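Local coordinates for protein Myo-inositol phosphohydrolase (Mitsuokella multacida, PDB 4WU3) that probably removes phosphate groups from myo-inositol hexakisphosphate and binds myo-inositol-(1,3,4,5)-tetrakisphosphate in a PTP-like phosphatase fold, at residues I418-N430 / N444-E456. The protein carries 2 engineered substitutions. Sequence-based numbering, arbitrary orientation.
Sequences IMDLRQETHGVFN and NLGKNKAEVLKDE
The imidazole of H426 meets E456 obliquely, CD2 lying 3.3 Å from E456 OE2, with ring and carboxylate planes nearly perpendicular (87°). R422 CD sits over the centre of one ring face and a water over the other; at the ring edge NE2 donates in plane to D420 OD2. H426 CB lies over one face of the R422 guanidinium, toward its rim, and E424 OE2 takes NE and NH2 at its edge. E456 OE2 also accepts from the backbone N-H of H426 (2.8 Å) on the anti side, tilted out of the carboxylate plane, while E456 OE1 pairs with R506. The N444 amide stands almost upright (88°) to that of Q423, whose OE1 bonds T510 OG1, and its ND2 spends two straight, nearly in-plane bonds on Q423 O (2.9 Å) and T425 OG1 (3.0 Å). T425 OG1 donates in turn to D455 OD1 (2.6 Å). With a leucine in place of N444, Q423 O and T425 OG1 would probably lose their shared donor and K447 NZ its acceptor. Helix 449-463 is thus tied to the link between strands 416-422 and 426-429 by a short hydrogen-bond chain and a separate H426-E456 bond, beside the inositol phosphate pocket, where E424 also pairs with the ligand-pocket residue R546.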
loop_
_atom_site.group_PDB
_atom_site.type_symbol
_atom_site.label_atom_id
_atom_site.label_comp_id
_atom_site.label_asym_id
_atom_site.label_seq_id
_atom_site.Cartn_x
_atom_site.Cartn_y
_atom_site.Cartn_z
ATOM N N ILE A 418 42.524 -2.525 -26.277
ATOM C CA ILE A 418 41.624 -1.773 -25.412
ATOM C C ILE A 418 40.425 -2.682 -25.136
ATOM O O ILE A 418 39.720 -3.094 -26.065
ATOM C CB ILE A 418 41.156 -0.463 -26.080
ATOM C CG1 ILE A 418 42.347 0.479 -26.334
ATOM C CG2 ILE A 418 40.091 0.223 -25.244
ATOM C CD1 ILE A 418 43.178 0.822 -25.111
ATOM N N MET A 419 40.236 -3.022 -23.864
ATOM C CA MET A 419 39.138 -3.880 -23.446
ATOM C C MET A 419 38.017 -3.014 -22.875
ATOM O O MET A 419 38.050 -2.613 -21.712
ATOM C CB MET A 419 39.611 -4.897 -22.406
ATOM C CG MET A 419 40.840 -5.708 -22.806
ATOM S SD MET A 419 40.590 -6.805 -24.223
ATOM C CE MET A 419 39.403 -7.985 -23.578
ATOM N N ASP A 420 37.037 -2.705 -23.716
ATOM C CA ASP A 420 35.919 -1.860 -23.331
ATOM C C ASP A 420 34.885 -2.745 -22.640
ATOM O O ASP A 420 34.299 -3.621 -23.265
ATOM C CB ASP A 420 35.351 -1.189 -24.582
ATOM C CG ASP A 420 34.057 -0.426 -24.333
ATOM O OD1 ASP A 420 33.674 -0.209 -23.167
ATOM O OD2 ASP A 420 33.409 -0.047 -25.332
ATOM N N LEU A 421 34.665 -2.517 -21.348
ATOM C CA LEU A 421 33.816 -3.393 -20.556
ATOM C C LEU A 421 32.409 -2.849 -20.347
ATOM O O LEU A 421 31.703 -3.306 -19.456
ATOM C CB LEU A 421 34.447 -3.611 -19.185
ATOM C CG LEU A 421 35.880 -4.145 -19.160
ATOM C CD1 LEU A 421 36.470 -4.006 -17.770
ATOM C CD2 LEU A 421 35.902 -5.595 -19.626
ATOM N N ARG A 422 31.989 -1.895 -21.165
ATOM C CA ARG A 422 30.750 -1.161 -20.908
ATOM C C ARG A 422 29.510 -1.711 -21.620
ATOM O O ARG A 422 29.440 -1.716 -22.853
ATOM C CB ARG A 422 30.944 0.290 -21.312
ATOM C CG ARG A 422 32.101 0.974 -20.612
ATOM C CD ARG A 422 32.150 2.437 -21.014
ATOM N NE ARG A 422 31.045 3.199 -20.442
ATOM C CZ ARG A 422 30.874 4.504 -20.615
ATOM N NH1 ARG A 422 31.731 5.204 -21.356
ATOM N NH2 ARG A 422 29.846 5.114 -20.040
ATOM N N GLN A 423 28.518 -2.143 -20.843
ATOM C CA GLN A 423 27.264 -2.603 -21.439
ATOM C C GLN A 423 26.489 -1.424 -22.002
ATOM O O GLN A 423 25.857 -1.522 -23.052
ATOM C CB GLN A 423 26.381 -3.329 -20.427
ATOM C CG GLN A 423 25.096 -3.830 -21.078
ATOM C CD GLN A 423 24.167 -4.560 -20.131
ATOM O OE1 GLN A 423 23.768 -4.029 -19.084
ATOM N NE2 GLN A 423 23.782 -5.777 -20.513
ATOM N N GLU A 424 26.545 -0.308 -21.284
ATOM C CA GLU A 424 25.811 0.887 -21.661
ATOM C C GLU A 424 26.330 1.420 -22.995
ATOM O O GLU A 424 27.519 1.279 -23.321
ATOM C CB GLU A 424 25.932 1.960 -20.570
ATOM C CG GLU A 424 27.342 2.494 -20.344
ATOM C CD GLU A 424 28.091 1.790 -19.223
ATOM O OE1 GLU A 424 27.728 0.652 -18.871
ATOM O OE2 GLU A 424 29.052 2.377 -18.692
ATOM N N THR A 425 25.431 2.023 -23.758
ATOM C CA THR A 425 25.768 2.612 -25.055
ATOM C C THR A 425 26.620 3.872 -24.871
ATOM O O THR A 425 26.271 4.741 -24.088
ATOM C CB THR A 425 24.487 2.974 -25.835
ATOM O OG1 THR A 425 23.960 1.798 -26.449
ATOM C CG2 THR A 425 24.772 4.013 -26.910
ATOM N N HIS A 426 27.742 3.952 -25.580
ATOM C CA HIS A 426 28.631 5.114 -25.500
ATOM C C HIS A 426 29.383 5.298 -26.807
ATOM O O HIS A 426 29.374 4.417 -27.676
ATOM C CB HIS A 426 29.647 4.973 -24.369
ATOM C CG HIS A 426 30.670 3.912 -24.614
ATOM N ND1 HIS A 426 32.007 4.194 -24.809
ATOM C CD2 HIS A 426 30.548 2.566 -24.719
ATOM C CE1 HIS A 426 32.667 3.063 -25.008
ATOM N NE2 HIS A 426 31.804 2.062 -24.964
ATOM N N GLY A 427 30.046 6.450 -26.920
ATOM C CA GLY A 427 30.827 6.784 -28.099
ATOM C C GLY A 427 31.562 8.088 -27.922
ATOM O O GLY A 427 31.875 8.480 -26.803
ATOM N N VAL A 428 31.831 8.759 -29.033
ATOM C CA VAL A 428 32.580 10.014 -29.020
ATOM C C VAL A 428 31.847 11.077 -29.830
ATOM O O VAL A 428 31.560 10.879 -31.012
ATOM C CB VAL A 428 33.999 9.820 -29.606
ATOM C CG1 VAL A 428 34.831 11.084 -29.447
ATOM C CG2 VAL A 428 34.692 8.658 -28.924
ATOM N N PHE A 429 31.537 12.193 -29.174
ATOM C CA PHE A 429 30.955 13.376 -29.820
ATOM C C PHE A 429 31.962 14.510 -29.787
ATOM O O PHE A 429 32.339 14.946 -28.699
ATOM C CB PHE A 429 29.719 13.867 -29.066
ATOM C CG PHE A 429 28.518 12.983 -29.202
ATOM C CD1 PHE A 429 28.501 11.931 -30.102
ATOM C CD2 PHE A 429 27.392 13.229 -28.443
ATOM C CE1 PHE A 429 27.385 11.128 -30.235
ATOM C CE2 PHE A 429 26.269 12.434 -28.568
ATOM C CZ PHE A 429 26.268 11.378 -29.463
ATOM N N ASN A 430 32.375 15.006 -30.955
ATOM C CA ASN A 430 33.336 16.131 -31.028
ATOM C C ASN A 430 34.605 15.906 -30.214
ATOM O O ASN A 430 35.188 16.858 -29.693
ATOM C CB ASN A 430 32.708 17.437 -30.528
ATOM C CG ASN A 430 31.452 17.823 -31.280
ATOM O OD1 ASN A 430 31.249 17.439 -32.426
ATOM N ND2 ASN A 430 30.605 18.609 -30.631
ATOM N N ASN A 444 21.251 -0.442 -21.091
ATOM C CA ASN A 444 21.201 -1.653 -21.910
ATOM C C ASN A 444 21.042 -2.925 -21.089
ATOM O O ASN A 444 21.474 -4.009 -21.508
ATOM C CB ASN A 444 22.446 -1.751 -22.780
ATOM C CG ASN A 444 22.413 -0.785 -23.932
ATOM O OD1 ASN A 444 21.347 -0.446 -24.428
ATOM N ND2 ASN A 444 23.584 -0.311 -24.351
ATOM N N LEU A 445 20.407 -2.795 -19.931
ATOM C CA LEU A 445 20.138 -3.945 -19.080
ATOM C C LEU A 445 19.329 -4.999 -19.830
ATOM O O LEU A 445 18.305 -4.700 -20.434
ATOM C CB LEU A 445 19.390 -3.508 -17.825
ATOM C CG LEU A 445 19.197 -4.615 -16.792
ATOM C CD1 LEU A 445 20.502 -4.961 -16.091
ATOM C CD2 LEU A 445 18.133 -4.215 -15.774
ATOM N N GLY A 446 19.800 -6.239 -19.801
ATOM C CA GLY A 446 19.068 -7.340 -20.419
ATOM C C GLY A 446 19.408 -7.577 -21.877
ATOM O O GLY A 446 18.934 -8.536 -22.471
ATOM N N LYS A 447 20.214 -6.702 -22.468
ATOM C CA LYS A 447 20.581 -6.850 -23.876
ATOM C C LYS A 447 21.825 -7.723 -24.017
ATOM O O LYS A 447 22.760 -7.617 -23.224
ATOM C CB LYS A 447 20.868 -5.489 -24.522
ATOM C CG LYS A 447 19.664 -4.596 -24.761
ATOM C CD LYS A 447 20.080 -3.411 -25.627
ATOM C CE LYS A 447 18.903 -2.538 -26.030
ATOM N NZ LYS A 447 18.540 -1.536 -24.995
ATOM N N ASN A 448 21.845 -8.565 -25.042
ATOM C CA ASN A 448 23.073 -9.269 -25.401
ATOM C C ASN A 448 24.022 -8.329 -26.151
ATOM O O ASN A 448 23.669 -7.195 -26.476
ATOM C CB ASN A 448 22.772 -10.526 -26.227
ATOM C CG ASN A 448 22.066 -10.218 -27.531
ATOM O OD1 ASN A 448 22.477 -9.333 -28.275
ATOM N ND2 ASN A 448 21.002 -10.955 -27.821
ATOM N N LYS A 449 25.225 -8.809 -26.429
ATOM C CA LYS A 449 26.259 -7.999 -27.071
ATOM C C LYS A 449 25.818 -7.442 -28.426
ATOM O O LYS A 449 26.022 -6.257 -28.712
ATOM C CB LYS A 449 27.528 -8.830 -27.248
ATOM C CG LYS A 449 28.738 -8.044 -27.693
ATOM C CD LYS A 449 29.981 -8.920 -27.664
ATOM C CE LYS A 449 31.188 -8.165 -28.169
ATOM N NZ LYS A 449 32.426 -8.979 -28.108
ATOM N N ALA A 450 25.224 -8.293 -29.259
ATOM C CA ALA A 450 24.765 -7.861 -30.584
ATOM C C ALA A 450 23.752 -6.718 -30.487
ATOM O O ALA A 450 23.819 -5.747 -31.245
ATOM C CB ALA A 450 24.157 -9.031 -31.347
ATOM N N GLU A 451 22.805 -6.843 -29.565
ATOM C CA GLU A 451 21.792 -5.815 -29.392
ATOM C C GLU A 451 22.414 -4.521 -28.876
ATOM O O GLU A 451 22.020 -3.431 -29.297
ATOM C CB GLU A 451 20.689 -6.295 -28.449
ATOM C CG GLU A 451 19.775 -7.334 -29.076
ATOM C CD GLU A 451 19.032 -8.170 -28.046
ATOM O OE1 GLU A 451 19.558 -8.360 -26.924
ATOM O OE2 GLU A 451 17.924 -8.651 -28.364
ATOM N N VAL A 452 23.391 -4.644 -27.982
ATOM C CA VAL A 452 24.109 -3.475 -27.485
ATOM C C VAL A 452 24.772 -2.711 -28.624
ATOM O O VAL A 452 24.609 -1.501 -28.735
ATOM C CB VAL A 452 25.187 -3.851 -26.454
ATOM C CG1 VAL A 452 26.109 -2.671 -26.186
ATOM C CG2 VAL A 452 24.530 -4.311 -25.166
ATOM N N LEU A 453 25.516 -3.408 -29.474
ATOM C CA LEU A 453 26.226 -2.737 -30.565
ATOM C C LEU A 453 25.264 -2.108 -31.574
ATOM O O LEU A 453 25.559 -1.047 -32.136
ATOM C CB LEU A 453 27.178 -3.698 -31.273
ATOM C CG LEU A 453 28.369 -4.126 -30.422
ATOM C CD1 LEU A 453 29.110 -5.276 -31.094
ATOM C CD2 LEU A 453 29.293 -2.941 -30.184
ATOM N N LYS A 454 24.123 -2.759 -31.799
ATOM C CA LYS A 454 23.105 -2.231 -32.701
ATOM C C LYS A 454 22.442 -0.974 -32.132
ATOM O O LYS A 454 22.234 0.004 -32.846
ATOM C CB LYS A 454 22.036 -3.282 -32.984
ATOM C CG LYS A 454 20.952 -2.759 -33.910
ATOM C CD LYS A 454 19.815 -3.745 -34.099
ATOM C CE LYS A 454 18.788 -3.179 -35.068
ATOM N NZ LYS A 454 17.550 -4.000 -35.108
ATOM N N ASP A 455 22.106 -1.007 -30.849
ATOM C CA ASP A 455 21.585 0.175 -30.180
ATOM C C ASP A 455 22.619 1.290 -30.256
ATOM O O ASP A 455 22.283 2.420 -30.568
ATOM C CB ASP A 455 21.243 -0.140 -28.719
ATOM C CG ASP A 455 20.735 1.078 -27.954
ATOM O OD1 ASP A 455 21.565 1.885 -27.485
ATOM O OD2 ASP A 455 19.505 1.221 -27.798
ATOM N N GLU A 456 23.879 0.957 -29.998
ATOM C CA GLU A 456 24.966 1.942 -29.987
ATOM C C GLU A 456 25.150 2.621 -31.336
ATOM O O GLU A 456 25.171 3.849 -31.433
ATOM C CB GLU A 456 26.286 1.281 -29.558
ATOM C CG GLU A 456 27.405 2.244 -29.184
ATOM C CD GLU A 456 28.464 1.586 -28.312
ATOM O OE1 GLU A 456 29.362 0.921 -28.880
ATOM O OE2 GLU A 456 28.404 1.727 -27.062
HETATM O O HOH W 1 23.336 -1.284 -19.386
HETATM O O HOH W 2 22.106 -7.413 -18.421
HETATM O O HOH W 3 31.445 3.331 -28.956
#